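Local atomic coordinates of AGR_C_1268p (Agrobacterium tumefaciens str. C58, PDB entry 2GHS), a protein that probably acts as a metal-dependent gluconolactonase of the SMP-30/regucalcin family, folded as a six-bladed beta-propeller that binds one divalent cation per subunit. Residues A[231-236]-A[272-277]; A[227-232]-A[248-253]; A[288-293]-A[308-313]; A[136-141]-A[182-187]; A[284-289]-A[314-319]. All blocks are in the same frame, centred on the assembly; numbering follows the deposited sequence. Where two conformers were deposited one is given.

Overall arrangement
Following the chain from the N terminus, contact 4 (136-141 with 182-187) comes first and closes a loop of 40 residues that joins the innermost strands of two successive propeller blades. Contacts 2 and 1 start from the overlapping segments 227-232 and 231-236 and close loops of 15 and 35 residues; their partners come in the same order, so the two cross. Contact 2 works within one blade, whereas contact 1 passes to the next. Contacts 5 and 3, closing 24 and 14 residues, share Val288 and Thr289 and nest; both belong to the blade completed by strand 41-44. Ser235 to Ser183 links contacts 1 and 4, and Thr274 to Thr289 links contacts 1 and 3.

Contact 1: residues A[231-236]-A[272-277]; sequences GMDGSV and QTTCPA
The innermost strands of two adjacent propeller blades run nearly parallel here, at 15°, bringing Asp233, Gly234 and Val236 against Thr274, Cys275 and Pro276 beside the central site. Asp233 is the predicted proton donor/acceptor and a predicted ligand of the divalent cation. Its CB lies 3.3 Å from Thr274 O, while its carboxylate passes over the 273-274 backbone with OD2 3.9 Å from Thr274 CG2. The same Thr274 O accepts the amide of the next residue, Gly234 N, at 2.8 Å with an N-H...O angle of 154°. Cys275 then lays its sulfur on the glycine, SG 3.9 Å from Gly234 CA, in a place that the lack of a side chain leaves available; the position follows from SG being anti to the backbone N (chi1 -161°). Pro276, which has no amide hydrogen, sets its CD 3.3 Å from Gly234 O. Farther on, Val236 and Pro276 slide past each other, CG2 to CG 4.0 Å. Outside the pair, Thr274 OG1 bonds to Gly51 O and Ser235 OG to Ser183. One backbone hydrogen bond thus joins the two strands next to the predicted catalytic aspartate, and most of the remaining contact is van der Waals packing.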
# COMPACT_ATOMS: atom_id res chain seq x y z
N GLY A 231 14.57 0.56 1.91
CA GLY A 231 13.81 0.25 0.71
C GLY A 231 12.56 1.09 0.59
O GLY A 231 11.85 1.23 1.57
N MSE A 232 12.30 1.63 -0.60
CA MSE A 232 11.07 2.40 -0.82
C MSE A 232 9.92 1.40 -0.91
O MSE A 232 9.87 0.57 -1.82
CB MSE A 232 11.15 3.25 -2.08
CG MSE A 232 12.25 4.27 -2.01
SE MSE A 232 12.22 5.41 -3.61
CE MSE A 232 11.12 6.86 -2.92
N ASP A 233 9.01 1.49 0.06
CA ASP A 233 7.89 0.56 0.13
C ASP A 233 6.61 1.28 -0.33
O ASP A 233 6.63 1.94 -1.36
CB ASP A 233 7.79 -0.03 1.56
CG ASP A 233 8.48 -1.37 1.70
OD1 ASP A 233 9.53 -1.59 1.03
OD2 ASP A 233 7.98 -2.19 2.48
N GLY A 234 5.48 1.16 0.41
CA GLY A 234 4.23 1.76 -0.04
C GLY A 234 4.25 3.26 0.04
O GLY A 234 5.01 3.86 0.83
N SER A 235 3.45 3.87 -0.84
CA SER A 235 3.29 5.32 -0.89
C SER A 235 1.88 5.80 -1.12
O SER A 235 1.08 5.13 -1.78
CB SER A 235 4.11 5.92 -2.02
OG SER A 235 5.50 5.70 -1.84
N VAL A 236 1.62 6.99 -0.59
CA VAL A 236 0.42 7.78 -0.93
C VAL A 236 0.87 9.12 -1.50
O VAL A 236 2.00 9.53 -1.36
CB VAL A 236 -0.57 7.95 0.22
CG1 VAL A 236 -1.18 6.61 0.62
CG2 VAL A 236 0.09 8.66 1.40
N GLN A 272 10.63 -1.53 10.26
CA GLN A 272 10.29 -2.13 8.97
C GLN A 272 8.96 -1.55 8.49
O GLN A 272 7.92 -2.22 8.45
CB GLN A 272 10.27 -3.64 9.05
CG GLN A 272 11.60 -4.18 9.47
CD GLN A 272 11.81 -5.62 9.25
OE1 GLN A 272 12.91 -6.01 8.88
NE2 GLN A 272 10.80 -6.44 9.52
N THR A 273 9.05 -0.27 8.11
CA THR A 273 7.89 0.54 7.78
C THR A 273 7.39 0.08 6.41
O THR A 273 8.18 -0.02 5.45
CB THR A 273 8.26 2.01 7.67
OG1 THR A 273 9.33 2.30 8.55
CG2 THR A 273 7.08 2.91 7.99
N THR A 274 6.09 -0.19 6.28
CA THR A 274 5.61 -0.75 5.01
C THR A 274 4.69 0.14 4.16
O THR A 274 4.85 0.15 2.96
CB THR A 274 4.89 -2.08 5.22
OG1 THR A 274 3.90 -1.93 6.22
CG2 THR A 274 5.88 -3.15 5.64
N CYS A 275 3.78 0.88 4.75
CA CYS A 275 2.80 1.61 3.95
C CYS A 275 2.04 2.66 4.74
O CYS A 275 1.63 2.39 5.86
CB CYS A 275 1.79 0.66 3.29
SG CYS A 275 0.89 1.39 1.88
N PRO A 276 1.85 3.85 4.15
CA PRO A 276 0.92 4.83 4.73
C PRO A 276 -0.52 4.76 4.19
O PRO A 276 -0.78 4.21 3.11
CB PRO A 276 1.57 6.15 4.37
CG PRO A 276 2.34 5.88 3.14
CD PRO A 276 2.50 4.41 2.96
N ALA A 277 -1.45 5.38 4.89
CA ALA A 277 -2.83 5.53 4.41
C ALA A 277 -3.44 6.80 5.01
O ALA A 277 -3.21 7.08 6.17
CB ALA A 277 -3.66 4.32 4.76

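Contact 2: residues A[227-232]-A[248-253]; sequences GIKGGM and WGEGAV
Lys229 reaches across to Glu250 on the outer surface. Its chain is extended as far as CE and bends only at the last torsion (chi4 -44°), which turns NZ onto Glu250 OE2 at 2.6 Å in a salt bridge. The ammonium meets this oxygen on its anti side, 20° out of the carboxylate plane, and the two side chains cross at a slant. A water ties the same pair together a second time, donating to Lys229 O at 2.8 Å and to Glu250 OE1 at 3.1 Å; OE1 also has a salt bridge to Arg265. At Gly230 the backbone comes close without a side chain between: its CA is 3.1 Å from Trp248 O and 4.1 Å from Glu250 CG. With Gly231 the innermost strand of the blade begins, and it pairs with the end of the next strand, 243-248, before the chain turns at 249-251 into the third strand of the blade. Gly231 and Trp248 form an antiparallel hydrogen-bonded pair, Gly231 N to Trp248 O 3.0 Å and Trp248 N to Gly231 O 2.8 Å. Trp248 CB stays near the pair, 3.7 Å from Gly231 O, but with CG anti to the backbone N (chi1 174°) the indole is carried off toward Gln272, Ala291 and Glu293, along a path that also touches the predicted catalytic Asp233.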
# COMPACT_ATOMS: atom_id res chain seq x y z
N GLY A 227 21.02 3.04 -3.51
CA GLY A 227 22.12 2.96 -2.56
C GLY A 227 21.89 3.66 -1.23
O GLY A 227 22.69 3.50 -0.30
N ILE A 228 20.81 4.45 -1.13
CA ILE A 228 20.48 5.12 0.12
C ILE A 228 19.76 4.13 1.00
O ILE A 228 18.99 3.28 0.51
CB ILE A 228 19.66 6.40 -0.10
CG1 ILE A 228 20.38 7.31 -1.09
CG2 ILE A 228 19.39 7.13 1.24
CD1 ILE A 228 21.89 7.44 -0.86
N LYS A 229 20.06 4.18 2.30
CA LYS A 229 19.69 3.11 3.18
C LYS A 229 18.18 2.92 3.21
O LYS A 229 17.41 3.88 3.18
CB LYS A 229 20.21 3.36 4.59
CG LYS A 229 19.86 2.28 5.59
CD LYS A 229 20.54 2.52 6.96
CE LYS A 229 20.21 1.38 7.97
NZ LYS A 229 18.76 0.94 7.97
N GLY A 230 17.79 1.66 3.27
CA GLY A 230 16.39 1.31 3.31
C GLY A 230 15.75 1.16 1.93
O GLY A 230 16.32 1.56 0.92
N GLY A 231 14.57 0.56 1.91
CA GLY A 231 13.81 0.25 0.71
C GLY A 231 12.56 1.09 0.59
O GLY A 231 11.85 1.23 1.57
N MSE A 232 12.30 1.63 -0.60
CA MSE A 232 11.07 2.40 -0.82
C MSE A 232 9.92 1.40 -0.91
O MSE A 232 9.87 0.57 -1.82
CB MSE A 232 11.15 3.25 -2.08
CG MSE A 232 12.25 4.27 -2.01
SE MSE A 232 12.22 5.41 -3.61
CE MSE A 232 11.12 6.86 -2.92
N TRP A 248 11.32 1.04 4.30
CA TRP A 248 11.60 -0.16 5.06
C TRP A 248 13.03 -0.17 5.58
O TRP A 248 13.97 0.02 4.82
CB TRP A 248 11.39 -1.38 4.18
CG TRP A 248 11.75 -2.71 4.76
CD1 TRP A 248 13.01 -3.20 4.98
CD2 TRP A 248 10.84 -3.75 5.14
NE1 TRP A 248 12.93 -4.50 5.50
CE2 TRP A 248 11.61 -4.85 5.60
CE3 TRP A 248 9.46 -3.87 5.12
CZ2 TRP A 248 11.03 -6.05 6.02
CZ3 TRP A 248 8.87 -5.08 5.54
CH2 TRP A 248 9.66 -6.14 6.00
N GLY A 249 13.14 -0.38 6.89
CA GLY A 249 14.39 -0.48 7.58
C GLY A 249 14.81 0.78 8.27
O GLY A 249 15.78 0.76 9.04
N GLU A 250 14.12 1.88 8.00
CA GLU A 250 14.50 3.17 8.51
C GLU A 250 13.48 3.77 9.49
O GLU A 250 13.71 4.88 10.00
CB GLU A 250 14.69 4.14 7.32
CG GLU A 250 15.96 3.81 6.56
CD GLU A 250 17.19 4.24 7.34
OE1 GLU A 250 17.49 5.45 7.35
OE2 GLU A 250 17.83 3.39 7.96
N GLY A 251 12.37 3.06 9.75
CA GLY A 251 11.33 3.55 10.69
C GLY A 251 10.92 4.97 10.34
O GLY A 251 11.04 5.92 11.16
N ALA A 252 10.47 5.12 9.11
CA ALA A 252 10.23 6.46 8.53
C ALA A 252 9.22 6.46 7.43
O ALA A 252 9.12 5.48 6.67
CB ALA A 252 11.51 7.00 8.00
N VAL A 253 8.51 7.59 7.33
CA VAL A 253 7.80 7.97 6.14
C VAL A 253 8.52 9.21 5.60
O VAL A 253 8.71 10.20 6.33
CB VAL A 253 6.29 8.25 6.42
CG1 VAL A 253 5.56 8.72 5.14
CG2 VAL A 253 5.62 6.98 6.93
O HOH W 1 17.43 6.40 4.35

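Contact 3: residues A[288-293]-A[308-313]; sequences VTSARE and LTFELG
Val288 and Phe310 exchange two backbone hydrogen bonds as an antiparallel hydrogen-bonded pair: Val288 N gives to Phe310 O and Phe310 N to Val288 O, both at 2.9 Å, the second almost straight at 177°. Val288 O is also approached by Thr309 CA at 3.5 Å, a CA-H...O contact. At Ser290 and Leu308 the backbones stand farther apart, and side-chain and water bonds take over. Ser290 OG donates to Leu308 O at 2.7 Å, arriving in the carbonyl plane on a lone pair; its chi1 of 69°, with OG between the backbone N and the carbonyl carbon, turns the hydroxyl across to the partner strand. At the same level a water accepts from Ser290 N at 2.9 Å and donates to Thr309 OG1 at 2.8 Å. Strands 285-290 and 309-311 are the two middle strands of an antiparallel four-stranded blade. Its inner edge is strand 273-279 and its outermost strand is 41-44 from the N-terminal part of the chain, the closure by which beta-propellers commonly lock their ring. The apolar side-chain pair is Val288 with Leu312, CG2 to CG 4.2 Å. In van der Waals contact, Phe310 CE2 lies 3.8 Å from Ser290 OG, the hydroxyl being placed obliquely to the ring. Thr289 and Thr309 lie side by side and point the same way, with the methyl of Thr289 facing the hydroxyl of Thr309, while Thr289 OG1 is bonded to Thr274 OG1 and Cys275 O of strand 273-279.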
# COMPACT_ATOMS: atom_id res chain seq x y z
N VAL A 288 0.23 4.31 9.47
CA VAL A 288 1.47 3.70 8.96
C VAL A 288 1.55 2.28 9.51
O VAL A 288 1.50 2.10 10.72
CB VAL A 288 2.72 4.49 9.42
CG1 VAL A 288 3.93 3.90 8.83
CG2 VAL A 288 2.57 5.98 9.08
N THR A 289 1.59 1.29 8.62
CA THR A 289 1.82 -0.10 8.97
C THR A 289 3.31 -0.41 9.02
O THR A 289 4.16 0.27 8.42
CB THR A 289 1.14 -1.07 7.98
OG1 THR A 289 1.44 -0.70 6.64
CG2 THR A 289 -0.36 -1.00 8.15
N SER A 290 3.59 -1.51 9.70
CA SER A 290 4.95 -2.01 9.80
C SER A 290 4.98 -3.55 9.90
O SER A 290 3.95 -4.22 9.87
CB SER A 290 5.70 -1.38 10.98
OG SER A 290 5.19 -1.81 12.24
N ALA A 291 6.18 -4.09 9.93
CA ALA A 291 6.38 -5.55 9.86
C ALA A 291 7.39 -6.05 10.88
O ALA A 291 8.30 -5.33 11.30
CB ALA A 291 6.86 -5.96 8.43
N ARG A 292 7.22 -7.33 11.27
CA ARG A 292 8.21 -8.09 12.05
C ARG A 292 8.98 -9.10 11.19
O ARG A 292 9.88 -9.77 11.68
CB ARG A 292 7.52 -8.86 13.17
CG ARG A 292 7.19 -8.01 14.33
CD ARG A 292 6.71 -8.79 15.56
NE ARG A 292 6.61 -7.81 16.63
CZ ARG A 292 6.39 -8.06 17.91
NH1 ARG A 292 6.22 -9.30 18.35
NH2 ARG A 292 6.33 -7.04 18.75
N GLU A 293 8.58 -9.25 9.93
CA GLU A 293 9.14 -10.30 9.05
C GLU A 293 10.67 -10.27 9.06
O GLU A 293 11.28 -9.21 8.92
CB GLU A 293 8.61 -10.14 7.62
CG GLU A 293 9.01 -11.23 6.60
CD GLU A 293 8.81 -10.78 5.15
OE1 GLU A 293 8.75 -9.56 4.90
OE2 GLU A 293 8.73 -11.64 4.24
N LEU A 308 3.72 -2.94 14.77
CA LEU A 308 2.51 -2.23 15.18
C LEU A 308 2.06 -1.27 14.07
O LEU A 308 2.77 -0.99 13.12
CB LEU A 308 2.79 -1.48 16.50
CG LEU A 308 2.65 -2.28 17.79
CD1 LEU A 308 3.32 -3.63 17.71
CD2 LEU A 308 3.09 -1.46 19.06
N THR A 309 0.82 -0.80 14.20
CA THR A 309 0.19 0.13 13.26
C THR A 309 0.03 1.44 14.01
O THR A 309 -0.52 1.49 15.13
CB THR A 309 -1.15 -0.45 12.78
OG1 THR A 309 -0.93 -1.73 12.15
CG2 THR A 309 -1.87 0.44 11.84
N PHE A 310 0.54 2.50 13.40
CA PHE A 310 0.64 3.82 14.03
C PHE A 310 -0.17 4.90 13.32
O PHE A 310 -0.59 4.72 12.20
CB PHE A 310 2.10 4.28 14.02
CG PHE A 310 3.06 3.26 14.54
CD1 PHE A 310 3.28 3.11 15.92
CD2 PHE A 310 3.77 2.42 13.67
CE1 PHE A 310 4.14 2.09 16.41
CE2 PHE A 310 4.66 1.43 14.16
CZ PHE A 310 4.81 1.25 15.51
N GLU A 311 -0.36 6.01 13.99
CA GLU A 311 -0.81 7.26 13.36
C GLU A 311 0.21 8.34 13.67
O GLU A 311 0.62 8.51 14.83
CB GLU A 311 -2.17 7.65 13.94
CG GLU A 311 -2.85 8.84 13.33
CD GLU A 311 -4.08 9.19 14.14
OE1 GLU A 311 -5.12 8.55 13.97
OE2 GLU A 311 -4.02 10.08 15.01
N LEU A 312 0.60 9.13 12.68
CA LEU A 312 1.55 10.21 12.93
C LEU A 312 0.89 11.35 13.74
O LEU A 312 -0.35 11.46 13.74
CB LEU A 312 2.06 10.78 11.60
CG LEU A 312 2.89 9.88 10.69
CD1 LEU A 312 3.50 10.69 9.55
CD2 LEU A 312 3.99 9.21 11.47
N GLY A 313 1.70 12.20 14.37
CA GLY A 313 1.17 13.32 15.12
C GLY A 313 0.81 14.53 14.29
O GLY A 313 0.20 15.48 14.78
O HOH W 2 1.30 -2.91 10.90

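Contact 4: residues A[136-141]-A[182-187]; sequences SNDGRM and NSICFS. With EDO (1,2-ethanediol), chain D.
Asn137 and Asn182, on the parallel innermost strands of two successive propeller blades, hold an ethanediol between their amides. They are predicted to bind substrate and the divalent cation, respectively. Ethanediol O1 donates to Asn137 OD1 at 2.8 Å, and ethanediol O2 accepts from Asn137 ND2 and Asn182 ND2, each at 3.0 Å. The two amide planes stand 73° apart, and Arg135 and Glu52 also hydrogen-bond the diol, which probably marks the substrate pocket. Arg135 NH1 and Pro181 O hold the Asn137 amide, and Thr198 OG1 that of Asn182. Behind the amides, Asp138 lays CB 3.5 Å from Asn182 OD1, and with its CG anti to the backbone N (chi1 -176°) it extends toward strand 182-186, where OD2 takes Ile184 N at 2.9 Å, nearly along its C-O axis. Farther out, Arg140 bends at chi3 and gives NE to Ile184 O at 2.9 Å, in the plane of its guanidinium. Its NH1 forms a salt bridge with Glu321. Two side-chain bonds to the Ile184 backbone thus join the blades. At the far end Arg140 O lies at the edge of the Phe186 ring, in its plane, 3.7 Å from CE2.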
# COMPACT_ATOMS: atom_id res chain seq x y z
N SER A 136 0.78 -11.57 -4.73
CA SER A 136 0.51 -10.14 -4.93
C SER A 136 1.20 -9.31 -3.88
O SER A 136 1.47 -9.77 -2.78
CB SER A 136 -1.00 -9.80 -4.99
OG SER A 136 -1.66 -10.18 -3.79
N ASN A 137 1.42 -8.04 -4.19
CA ASN A 137 2.03 -7.13 -3.23
C ASN A 137 1.24 -5.81 -3.25
O ASN A 137 0.01 -5.79 -3.19
CB ASN A 137 3.56 -6.99 -3.51
CG ASN A 137 4.32 -6.43 -2.30
OD1 ASN A 137 4.13 -6.93 -1.20
ND2 ASN A 137 5.19 -5.39 -2.50
N ASP A 138 1.95 -4.71 -3.37
CA ASP A 138 1.40 -3.35 -3.30
C ASP A 138 0.35 -3.11 -4.39
O ASP A 138 0.52 -3.53 -5.53
CB ASP A 138 2.57 -2.42 -3.55
CG ASP A 138 2.19 -0.96 -3.42
OD1 ASP A 138 1.50 -0.58 -2.42
OD2 ASP A 138 2.60 -0.19 -4.31
N GLY A 139 -0.70 -2.39 -4.08
CA GLY A 139 -1.64 -2.00 -5.14
C GLY A 139 -2.32 -0.72 -4.72
O GLY A 139 -2.31 -0.35 -3.54
N ARG A 140 -2.89 0.00 -5.68
CA ARG A 140 -3.65 1.22 -5.35
C ARG A 140 -4.65 1.53 -6.46
O ARG A 140 -4.38 1.27 -7.62
CB ARG A 140 -2.72 2.41 -5.10
CG ARG A 140 -3.45 3.57 -4.36
CD ARG A 140 -2.56 4.60 -3.77
NE ARG A 140 -1.58 4.01 -2.87
CZ ARG A 140 -1.85 3.60 -1.65
NH1 ARG A 140 -3.07 3.76 -1.17
NH2 ARG A 140 -0.91 3.02 -0.91
N MSE A 141 -5.78 2.13 -6.08
CA MSE A 141 -6.83 2.55 -6.99
C MSE A 141 -6.51 3.87 -7.68
O MSE A 141 -6.14 4.86 -7.04
CB MSE A 141 -8.16 2.68 -6.23
CG MSE A 141 -8.77 1.38 -5.77
SE MSE A 141 -9.19 0.26 -7.30
CE MSE A 141 -10.09 1.58 -8.38
N ASN A 182 6.33 -1.61 -5.70
CA ASN A 182 5.90 -0.82 -4.54
C ASN A 182 5.68 0.62 -4.93
O ASN A 182 5.75 0.98 -6.12
CB ASN A 182 6.98 -0.97 -3.44
CG ASN A 182 6.48 -1.71 -2.21
OD1 ASN A 182 5.37 -1.45 -1.73
ND2 ASN A 182 7.37 -2.55 -1.61
N SER A 183 5.38 1.44 -3.92
CA SER A 183 5.15 2.88 -4.09
C SER A 183 4.16 3.28 -5.13
O SER A 183 4.27 4.36 -5.70
CB SER A 183 6.48 3.60 -4.33
OG SER A 183 6.36 5.03 -4.25
N ILE A 184 3.19 2.41 -5.39
CA ILE A 184 2.15 2.73 -6.37
C ILE A 184 1.20 3.80 -5.84
O ILE A 184 0.58 3.65 -4.77
CB ILE A 184 1.39 1.47 -6.79
CG1 ILE A 184 2.34 0.46 -7.47
CG2 ILE A 184 0.27 1.84 -7.72
CD1 ILE A 184 1.64 -0.88 -7.70
N CYS A 185 1.15 4.91 -6.56
CA CYS A 185 0.22 5.98 -6.23
C CYS A 185 0.10 6.93 -7.40
O CYS A 185 0.74 6.76 -8.43
CB CYS A 185 0.67 6.73 -4.95
SG CYS A 185 2.26 7.51 -5.07
N PHE A 186 -0.79 7.91 -7.28
CA PHE A 186 -1.19 8.73 -8.40
C PHE A 186 -1.27 10.22 -8.04
O PHE A 186 -1.61 10.58 -6.93
CB PHE A 186 -2.56 8.28 -8.96
CG PHE A 186 -2.56 6.83 -9.31
CD1 PHE A 186 -1.95 6.38 -10.47
CD2 PHE A 186 -3.14 5.91 -8.47
CE1 PHE A 186 -1.91 5.00 -10.75
CE2 PHE A 186 -3.12 4.55 -8.72
CZ PHE A 186 -2.49 4.07 -9.86
N SER A 187 -0.99 11.07 -9.01
CA SER A 187 -1.08 12.51 -8.83
C SER A 187 -2.52 12.96 -8.62
O SER A 187 -3.46 12.22 -8.99
CB SER A 187 -0.45 13.20 -10.03
OG SER A 187 -1.25 13.03 -11.18
C1 EDO D . 7.30 -6.74 0.48
O1 EDO D . 6.05 -7.33 0.83
C2 EDO D . 7.25 -5.27 0.93
O2 EDO D . 6.20 -4.55 0.25
O HOH W 3 1.64 2.20 -2.49

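Contact 5: residues A[284-289]-A[314-319]; sequences SRLLVT and IEVKGR
Ser284 O takes Val316 N at 3.0 Å from well above its carbonyl plane, 56° out of it and off any lone pair; in one of the two conformers of Arg285 it also takes Arg285 NH1, at 3.1 Å from the opposite face, so the double grip is conditional. The bond from Val316 is nonetheless straight at the hydrogen, 173°. In that conformer the arginine doubles back onto the carbonyl of the preceding residue because its chain bends at chi2 (-69°), and the oxygen falls near the guanidinium plane. In return Val316 O takes a CA-H...O contact from Ser284 CA at 3.0 Å. Val316 packs its methyls against the 284-286 segment, CG2 3.4 Å from Ser284 C and CG1 4.2 Å from Leu286 CB. One residue earlier Glu315 runs its CG past the carbonyl, 3.5 Å from Ser284 O, while its carboxylate meets Lys317 in a salt bridge, OE2 to NZ 2.8 Å on the syn lone pair. A water makes a further link, accepting from Leu286 N at 2.9 Å and donating to Ile314 O. Ser284 and Arg285 together face Ile279 in a classic beta bulge at the start of strand 285-290. Leu286 and Val316 both rest on Phe278 of strand 273-279 and on Trp244 of strand 243-248 in the preceding blade, and Arg319 reaches on to the backbone oxygens of Phe186 and Asp238.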
# COMPACT_ATOMS: atom_id res chain seq x y z
N SER A 284 -7.26 13.56 6.84
CA SER A 284 -6.21 14.48 7.33
C SER A 284 -5.23 13.92 8.36
O SER A 284 -4.46 14.70 8.96
CB SER A 284 -6.84 15.76 7.88
OG SER A 284 -7.63 15.45 9.01
N ARG A 285 -5.29 12.60 8.58
CA ARG A 285 -4.34 11.89 9.42
C ARG A 285 -3.66 10.80 8.64
O ARG A 285 -4.18 10.33 7.61
CB ARG A 285 -5.05 11.26 10.63
CG ARG A 285 -5.97 12.18 11.36
CD ARG A 285 -5.21 13.26 12.09
NE ARG A 285 -6.16 14.12 12.80
CZ ARG A 285 -6.53 15.34 12.43
NH1 ARG A 285 -6.00 15.98 11.37
NH2 ARG A 285 -7.42 15.96 13.16
N LEU A 286 -2.49 10.37 9.12
CA LEU A 286 -1.72 9.38 8.39
C LEU A 286 -1.47 8.15 9.25
O LEU A 286 -0.81 8.23 10.28
CB LEU A 286 -0.41 9.98 7.87
CG LEU A 286 0.19 9.20 6.69
CD1 LEU A 286 -0.60 9.41 5.39
CD2 LEU A 286 1.66 9.52 6.50
N LEU A 287 -2.06 7.04 8.82
CA LEU A 287 -1.80 5.70 9.38
C LEU A 287 -0.56 5.09 8.72
O LEU A 287 -0.36 5.32 7.52
CB LEU A 287 -3.05 4.82 9.15
CG LEU A 287 -3.03 3.34 9.56
CD1 LEU A 287 -4.45 2.88 9.78
CD2 LEU A 287 -2.38 2.47 8.51
N VAL A 288 0.23 4.31 9.47
CA VAL A 288 1.47 3.70 8.96
C VAL A 288 1.55 2.28 9.51
O VAL A 288 1.50 2.10 10.72
CB VAL A 288 2.72 4.49 9.42
CG1 VAL A 288 3.93 3.90 8.83
CG2 VAL A 288 2.57 5.98 9.08
N THR A 289 1.59 1.29 8.62
CA THR A 289 1.82 -0.10 8.97
C THR A 289 3.31 -0.41 9.02
O THR A 289 4.16 0.27 8.42
CB THR A 289 1.14 -1.07 7.98
OG1 THR A 289 1.44 -0.70 6.64
CG2 THR A 289 -0.36 -1.00 8.15
N ILE A 314 1.20 14.50 13.02
CA ILE A 314 1.05 15.67 12.13
C ILE A 314 -0.15 15.57 11.22
O ILE A 314 -0.68 14.50 10.91
CB ILE A 314 2.33 15.90 11.26
CG1 ILE A 314 2.60 14.67 10.39
CG2 ILE A 314 3.53 16.26 12.15
CD1 ILE A 314 2.65 14.96 8.98
N GLU A 315 -0.61 16.72 10.76
CA GLU A 315 -1.68 16.77 9.82
C GLU A 315 -1.18 16.51 8.41
O GLU A 315 -0.08 16.94 8.04
CB GLU A 315 -2.36 18.13 9.84
CG GLU A 315 -3.72 18.09 9.13
CD GLU A 315 -4.03 19.30 8.28
OE1 GLU A 315 -3.10 19.98 7.74
OE2 GLU A 315 -5.25 19.61 8.20
N VAL A 316 -2.02 15.82 7.62
CA VAL A 316 -1.82 15.71 6.20
C VAL A 316 -3.06 16.20 5.45
O VAL A 316 -4.16 16.29 6.02
CB VAL A 316 -1.47 14.27 5.81
CG1 VAL A 316 -0.16 13.87 6.43
CG2 VAL A 316 -2.58 13.32 6.25
N LYS A 317 -2.91 16.60 4.19
CA LYS A 317 -4.05 16.99 3.40
C LYS A 317 -4.20 15.87 2.38
O LYS A 317 -3.69 15.96 1.28
CB LYS A 317 -3.81 18.34 2.71
CG LYS A 317 -3.45 19.52 3.59
CD LYS A 317 -4.63 20.06 4.34
CE LYS A 317 -4.32 21.43 5.02
NZ LYS A 317 -5.10 21.60 6.28
N GLY A 318 -4.92 14.83 2.75
CA GLY A 318 -5.08 13.67 1.89
C GLY A 318 -6.33 13.64 1.04
O GLY A 318 -7.03 14.64 0.86
N ARG A 319 -6.58 12.46 0.47
CA ARG A 319 -7.77 12.19 -0.31
C ARG A 319 -8.16 10.74 -0.11
O ARG A 319 -7.31 9.87 0.02
CB ARG A 319 -7.56 12.42 -1.79
CG ARG A 319 -6.28 11.89 -2.34
CD ARG A 319 -6.26 11.96 -3.91
NE ARG A 319 -5.02 12.60 -4.35
CZ ARG A 319 -4.02 12.02 -5.01
NH1 ARG A 319 -4.08 10.75 -5.41
NH2 ARG A 319 -2.93 12.75 -5.30
O HOH W 4 -6.61 18.53 10.05
O HOH W 5 -1.53 11.98 11.30